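Local coordinates for protein terminal oxygenase component of carbazole 1,9a-dioxygenase (Sphingomonas, PDB 3GKQ) that serves as the terminal oxygenase of carbazole 1,9a-dioxygenase, a Rieske non-heme iron enzyme that probably adds dioxygen to carbazole using electrons passed on by a ferredoxin, at residues Glu150-Pro154 against Gly155-Ala159; Ile194-Gly198 against Asn199-Leu203. All coordinates share one frame; numbering follows the deposited sequence.

Contact 1. Residues Glu150-Pro154 against Gly155-Ala159; sequences EDVPP and GFLDA
V152 and F156 meet across a tight chain reversal. The CG2 methyl of V152 lies 4.1 Å from F156 CB, and V152 CB comes within 4.2 Å of F156 CD2, so the valine packs obliquely against the ring's root and near corner. With F156 CG trans to its own nitrogen (chi1 -178°), the ring runs on past V152 into the protein, where it packs edge-to-face with F284 and W286 and touches L135 and F137. L157 meets the same methyl on an adjoining flank: its CG is 4.0 Å from V152 CG2, the side chains crossing at about a right angle. Branched aliphatic groups suit this spot, bringing methyls to the apolar seam between the turn's two arms and no polar atom needing a partner.

The reversal is a type II beta turn, P153 to F156, closed by a hydrogen bond from F156 N to P153 O (3.2 Å, 163° at the hydrogen), the donor lying above the carbonyl plane. P154 and G155 hold its corners in classic order: proline has the fixed negative phi of the first, and glycine, with no CB to press on the carbonyl of P154, takes the positive phi of 85° at the second. A type I turn, G155 to D158, follows, with D158 N bonded to G155 O. A water accepts from L157 N at 3.2 Å and donates weakly to P153 O. Proline's restricted phi, glycine's tolerance of positive phi and one backbone hydrogen bond set the bend, apolar contacts join its two arms, and the P154 carbonyl accepts from K272 NZ.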
ATOM      1  N   GLU A 150     -20.137 -11.448  32.622  1.00 32.45           N
ATOM      2  CA  GLU A 150     -18.786 -11.973  32.780  1.00 32.71           C
ATOM      3  C   GLU A 150     -17.772 -11.262  31.884  1.00 32.54           C
ATOM      4  O   GLU A 150     -16.570 -11.356  32.122  1.00 30.86           O
ATOM      5  CB  GLU A 150     -18.745 -13.471  32.467  1.00 35.18           C
ATOM      6  CG  GLU A 150     -19.247 -14.375  33.583  1.00 40.54           C
ATOM      7  CD  GLU A 150     -18.945 -15.839  33.322  1.00 41.84           C
ATOM      8  OE1 GLU A 150     -17.763 -16.170  33.088  1.00 45.43           O
ATOM      9  OE2 GLU A 150     -19.881 -16.662  33.355  1.00 45.48           O
ATOM     10  N   ASP A 151     -18.257 -10.556  30.863  1.00 31.77           N
ATOM     11  CA  ASP A 151     -17.374  -9.854  29.930  1.00 30.83           C
ATOM     12  C   ASP A 151     -17.379  -8.330  30.004  1.00 31.16           C
ATOM     13  O   ASP A 151     -16.908  -7.667  29.080  1.00 30.83           O
ATOM     14  CB  ASP A 151     -17.675 -10.276  28.484  1.00 31.54           C
ATOM     15  CG  ASP A 151     -17.143 -11.659  28.151  1.00 30.13           C
ATOM     16  OD1 ASP A 151     -16.174 -12.099  28.801  1.00 32.11           O
ATOM     17  OD2 ASP A 151     -17.685 -12.300  27.227  1.00 31.52           O
ATOM     18  N   VAL A 152     -17.918  -7.770  31.085  1.00 31.02           N
ATOM     19  CA  VAL A 152     -17.933  -6.319  31.260  1.00 30.28           C
ATOM     20  C   VAL A 152     -17.467  -6.018  32.685  1.00 30.89           C
ATOM     21  O   VAL A 152     -17.557  -6.873  33.564  1.00 31.33           O
ATOM     22  CB  VAL A 152     -19.343  -5.718  31.023  1.00 31.46           C
ATOM     23  CG1 VAL A 152     -19.835  -6.094  29.630  1.00 31.80           C
ATOM     24  CG2 VAL A 152     -20.318  -6.204  32.089  1.00 31.70           C
ATOM     25  N   PRO A 153     -16.953  -4.803  32.932  1.00 30.31           N
ATOM     26  CA  PRO A 153     -16.485  -4.466  34.281  1.00 31.72           C
ATOM     27  C   PRO A 153     -17.573  -4.563  35.352  1.00 32.99           C
ATOM     28  O   PRO A 153     -18.763  -4.440  35.059  1.00 33.79           O
ATOM     29  CB  PRO A 153     -15.975  -3.033  34.127  1.00 31.07           C
ATOM     30  CG  PRO A 153     -15.603  -2.945  32.671  1.00 30.27           C
ATOM     31  CD  PRO A 153     -16.745  -3.673  32.012  1.00 30.27           C
ATOM     32  N   PRO A 154     -17.174  -4.803  36.608  1.00 34.86           N
ATOM     33  CA  PRO A 154     -18.137  -4.903  37.707  1.00 35.94           C
ATOM     34  C   PRO A 154     -18.964  -3.624  37.796  1.00 36.04           C
ATOM     35  O   PRO A 154     -18.420  -2.519  37.718  1.00 36.83           O
ATOM     36  CB  PRO A 154     -17.244  -5.085  38.930  1.00 36.37           C
ATOM     37  CG  PRO A 154     -16.083  -5.859  38.379  1.00 36.53           C
ATOM     38  CD  PRO A 154     -15.814  -5.135  37.072  1.00 35.01           C
ATOM     39  N   GLY A 155     -20.279  -3.780  37.927  1.00 36.84           N
ATOM     40  CA  GLY A 155     -21.159  -2.631  38.055  1.00 37.01           C
ATOM     41  C   GLY A 155     -21.621  -1.956  36.777  1.00 37.80           C
ATOM     42  O   GLY A 155     -22.471  -1.062  36.822  1.00 36.96           O
ATOM     43  N   PHE A 156     -21.080  -2.361  35.633  1.00 36.24           N
ATOM     44  CA  PHE A 156     -21.489  -1.736  34.382  1.00 35.24           C
ATOM     45  C   PHE A 156     -22.967  -1.971  34.082  1.00 35.01           C
ATOM     46  O   PHE A 156     -23.634  -1.114  33.504  1.00 35.50           O
ATOM     47  CB  PHE A 156     -20.659  -2.256  33.207  1.00 33.14           C
ATOM     48  CG  PHE A 156     -21.002  -1.601  31.903  1.00 31.54           C
ATOM     49  CD1 PHE A 156     -20.665  -0.269  31.673  1.00 30.43           C
ATOM     50  CD2 PHE A 156     -21.696  -2.297  30.919  1.00 28.48           C
ATOM     51  CE1 PHE A 156     -21.016   0.358  30.486  1.00 29.91           C
ATOM     52  CE2 PHE A 156     -22.053  -1.676  29.728  1.00 29.46           C
ATOM     53  CZ  PHE A 156     -21.714  -0.347  29.511  1.00 28.61           C
ATOM     54  N   LEU A 157     -23.476  -3.133  34.475  1.00 36.52           N
ATOM     55  CA  LEU A 157     -24.870  -3.466  34.218  1.00 38.63           C
ATOM     56  C   LEU A 157     -25.822  -3.146  35.370  1.00 39.72           C
ATOM     57  O   LEU A 157     -26.968  -3.590  35.363  1.00 41.43           O
ATOM     58  CB  LEU A 157     -24.993  -4.949  33.848  1.00 37.81           C
ATOM     59  CG  LEU A 157     -24.184  -5.418  32.632  1.00 37.65           C
ATOM     60  CD1 LEU A 157     -24.326  -6.921  32.474  1.00 35.66           C
ATOM     61  CD2 LEU A 157     -24.664  -4.701  31.378  1.00 35.60           C
ATOM     62  N   ASP A 158     -25.363  -2.379  36.356  1.00 41.04           N
ATOM     63  CA  ASP A 158     -26.236  -2.025  37.475  1.00 41.74           C
ATOM     64  C   ASP A 158     -27.480  -1.310  36.953  1.00 41.46           C
ATOM     65  O   ASP A 158     -27.396  -0.452  36.075  1.00 40.77           O
ATOM     66  CB  ASP A 158     -25.510  -1.131  38.482  1.00 41.57           C
ATOM     67  CG  ASP A 158     -24.500  -1.893  39.316  1.00 42.06           C
ATOM     68  OD1 ASP A 158     -24.571  -3.141  39.341  1.00 42.68           O
ATOM     69  OD2 ASP A 158     -23.643  -1.248  39.956  1.00 42.10           O
ATOM     70  N   ALA A 159     -28.632  -1.673  37.504  1.00 42.08           N
ATOM     71  CA  ALA A 159     -29.908  -1.097  37.090  1.00 42.47           C
ATOM     72  C   ALA A 159     -29.965   0.427  37.128  1.00 42.17           C
ATOM     73  O   ALA A 159     -30.515   1.052  36.221  1.00 43.44           O
ATOM     74  CB  ALA A 159     -31.032  -1.676  37.950  1.00 43.57           C
TER
HETATM   75  O   HOH W   1     -21.871  -5.628  35.731  1.00 45.29           O

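Contact 2. Residues Ile194-Gly198 against Asn199-Leu203; sequences ILLDG and NDIAL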
ATOM      1  N   ILE A 194      -6.877  19.975  29.054  1.00 39.08           N
ATOM      2  CA  ILE A 194      -7.777  21.058  29.438  1.00 39.92           C
ATOM      3  C   ILE A 194      -8.696  20.620  30.574  1.00 40.64           C
ATOM      4  O   ILE A 194      -9.296  21.452  31.254  1.00 41.40           O
ATOM      5  CB  ILE A 194      -8.656  21.516  28.252  1.00 39.90           C
ATOM      6  CG1 ILE A 194      -9.417  20.322  27.670  1.00 39.62           C
ATOM      7  CG2 ILE A 194      -7.792  22.176  27.185  1.00 41.61           C
ATOM      8  CD1 ILE A 194     -10.416  20.692  26.585  1.00 37.46           C
ATOM      9  N   LEU A 195      -8.806  19.312  30.779  1.00 38.96           N
ATOM     10  CA  LEU A 195      -9.657  18.789  31.841  1.00 38.75           C
ATOM     11  C   LEU A 195      -9.136  19.138  33.233  1.00 39.35           C
ATOM     12  O   LEU A 195      -9.919  19.264  34.177  1.00 38.82           O
ATOM     13  CB  LEU A 195      -9.776  17.267  31.735  1.00 36.68           C
ATOM     14  CG  LEU A 195     -10.463  16.585  32.922  1.00 37.48           C
ATOM     15  CD1 LEU A 195     -11.944  16.974  32.946  1.00 35.72           C
ATOM     16  CD2 LEU A 195     -10.308  15.071  32.822  1.00 37.01           C
ATOM     17  N   LEU A 196      -7.818  19.279  33.356  1.00 38.38           N
ATOM     18  CA  LEU A 196      -7.188  19.574  34.638  1.00 38.34           C
ATOM     19  C   LEU A 196      -7.693  20.871  35.271  1.00 38.16           C
ATOM     20  O   LEU A 196      -8.282  20.843  36.351  1.00 37.03           O
ATOM     21  CB  LEU A 196      -5.667  19.610  34.464  1.00 37.66           C
ATOM     22  CG  LEU A 196      -5.097  18.358  33.779  1.00 37.92           C
ATOM     23  CD1 LEU A 196      -3.575  18.406  33.793  1.00 35.79           C
ATOM     24  CD2 LEU A 196      -5.594  17.099  34.493  1.00 35.63           C
ATOM     25  N   ASP A 197      -7.462  22.001  34.612  1.00 38.42           N
ATOM     26  CA  ASP A 197      -7.944  23.273  35.138  1.00 40.23           C
ATOM     27  C   ASP A 197      -9.460  23.291  34.977  1.00 41.76           C
ATOM     28  O   ASP A 197     -10.182  23.787  35.843  1.00 42.52           O
ATOM     29  CB  ASP A 197      -7.341  24.453  34.370  1.00 37.85           C
ATOM     30  CG  ASP A 197      -5.896  24.719  34.741  1.00 37.64           C
ATOM     31  OD1 ASP A 197      -5.380  24.078  35.680  1.00 37.85           O
ATOM     32  OD2 ASP A 197      -5.273  25.582  34.092  1.00 40.34           O
ATOM     33  N   GLY A 198      -9.926  22.727  33.866  1.00 41.09           N
ATOM     34  CA  GLY A 198     -11.347  22.684  33.575  1.00 40.53           C
ATOM     35  C   GLY A 198     -12.224  22.022  34.620  1.00 40.88           C
ATOM     36  O   GLY A 198     -13.424  22.283  34.669  1.00 42.51           O
ATOM     37  N   ASN A 199     -11.656  21.165  35.460  1.00 41.00           N
ATOM     38  CA  ASN A 199     -12.466  20.508  36.476  1.00 40.79           C
ATOM     39  C   ASN A 199     -11.729  20.334  37.799  1.00 39.85           C
ATOM     40  O   ASN A 199     -12.053  19.448  38.587  1.00 39.23           O
ATOM     41  CB  ASN A 199     -12.967  19.155  35.955  1.00 43.08           C
ATOM     42  CG  ASN A 199     -14.044  18.548  36.845  1.00 45.11           C
ATOM     43  OD1 ASN A 199     -14.957  19.242  37.292  1.00 45.82           O
ATOM     44  ND2 ASN A 199     -13.949  17.247  37.093  1.00 44.56           N
ATOM     45  N   ASP A 200     -10.736  21.189  38.035  1.00 40.65           N
ATOM     46  CA  ASP A 200      -9.956  21.164  39.271  1.00 40.74           C
ATOM     47  C   ASP A 200      -9.536  19.747  39.663  1.00 40.32           C
ATOM     48  O   ASP A 200      -9.686  19.333  40.818  1.00 39.60           O
ATOM     49  CB  ASP A 200     -10.773  21.815  40.401  1.00 43.63           C
ATOM     50  CG  ASP A 200     -10.010  21.895  41.713  1.00 46.01           C
ATOM     51  OD1 ASP A 200      -8.852  22.363  41.705  1.00 45.52           O
ATOM     52  OD2 ASP A 200     -10.572  21.493  42.756  1.00 48.97           O
ATOM     53  N   ILE A 201      -9.000  19.009  38.693  1.00 39.09           N
ATOM     54  CA  ILE A 201      -8.556  17.639  38.925  1.00 37.13           C
ATOM     55  C   ILE A 201      -7.125  17.572  39.428  1.00 35.68           C
ATOM     56  O   ILE A 201      -6.256  18.300  38.952  1.00 37.59           O
ATOM     57  CB  ILE A 201      -8.656  16.781  37.626  1.00 39.49           C
ATOM     58  CG1 ILE A 201      -9.996  16.047  37.586  1.00 39.62           C
ATOM     59  CG2 ILE A 201      -7.527  15.761  37.563  1.00 38.83           C
ATOM     60  CD1 ILE A 201     -11.164  16.938  37.427  1.00 41.77           C
ATOM     61  N   ALA A 202      -6.884  16.699  40.397  1.00 33.13           N
ATOM     62  CA  ALA A 202      -5.540  16.514  40.917  1.00 34.34           C
ATOM     63  C   ALA A 202      -4.905  15.404  40.072  1.00 34.75           C
ATOM     64  O   ALA A 202      -5.325  14.249  40.143  1.00 35.34           O
ATOM     65  CB  ALA A 202      -5.588  16.100  42.374  1.00 32.71           C
ATOM     66  N   LEU A 203      -3.914  15.759  39.261  1.00 33.75           N
ATOM     67  CA  LEU A 203      -3.236  14.778  38.419  1.00 32.53           C
ATOM     68  C   LEU A 203      -1.725  14.881  38.579  1.00 32.47           C
ATOM     69  O   LEU A 203      -1.106  15.863  38.167  1.00 33.35           O
ATOM     70  CB  LEU A 203      -3.601  14.985  36.952  1.00 32.02           C
ATOM     71  CG  LEU A 203      -3.063  13.917  35.995  1.00 35.15           C
ATOM     72  CD1 LEU A 203      -3.792  12.600  36.251  1.00 34.25           C
ATOM     73  CD2 LEU A 203      -3.264  14.363  34.556  1.00 34.37           C
TER
HETATM   74  O   HOH W   2     -15.951  21.196  36.110  1.00 52.36           O
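L196 has its CG trans to the carbonyl carbon (chi1 -52°) and L203 has its CG trans to the backbone nitrogen (chi1 -174°); these rotations swing the two leucine ends together although they start from a helix and from the extended chain beyond it. CD2 of L196 rests 3.6 Å from CD2 of L203 and 3.8 Å from L203 CB, the side chains crossing at a slant. The same L196 CD2 also meets CG2 of I201 at 3.9 Å, so one methyl is shared by two apolar neighbours.

Behind this packing stands a Schellman motif that ends helix 194-198. I201 N donates to L196 O at 3.1 Å, in the carbonyl plane and on a lone pair, giving the 6-to-1 bond; D200 N reaches D197 O at 3.4 Å, a straight but long and weak 5-to-2 bond inside it. N199 is the first residue to leave helical angles, its N still weakly bonded to L195 O. D200 turns the chain through the left-handed region (phi 45°), a conformation aspartate tolerates better than most residues, and its OD2 accepts from S256 N. The L196-I201 methyl contact is the apolar C3-to-C'' contact that commonly accompanies a Schellman motif.

On another face, L195 and N199 run side by side, pointing the same way, with L195 CD1 3.9 Å from N199 CB. An amide suits N199 because it can accept and donate at once: OD1 takes a bond from K257 NZ, and ND2 gives one to D278 OD2, while L195 beside it packs on F276, L325 and F330.

Contact 1 and contact 2 are separate local turns met in series along the chain, with centres 28 Å apart and nearest atoms about 18 Å apart. Both belong to the ring-hydroxylase part of the chain. Their relation to the metal differs: the side chain of L203 in contact 2 lies about 4 Å from that of H190, an iron ligand together with H186 and D334, and about 8 Å from the iron itself, whereas contact 1 is remote from the known metal and cluster sites. Residues 150-159 lead into strand 161-170 and pack on strands 262-266 and 270-274 of the seven-stranded antiparallel sheet. Residues 194-203 instead bond to H253, S256 and K257, just before strand 262-266.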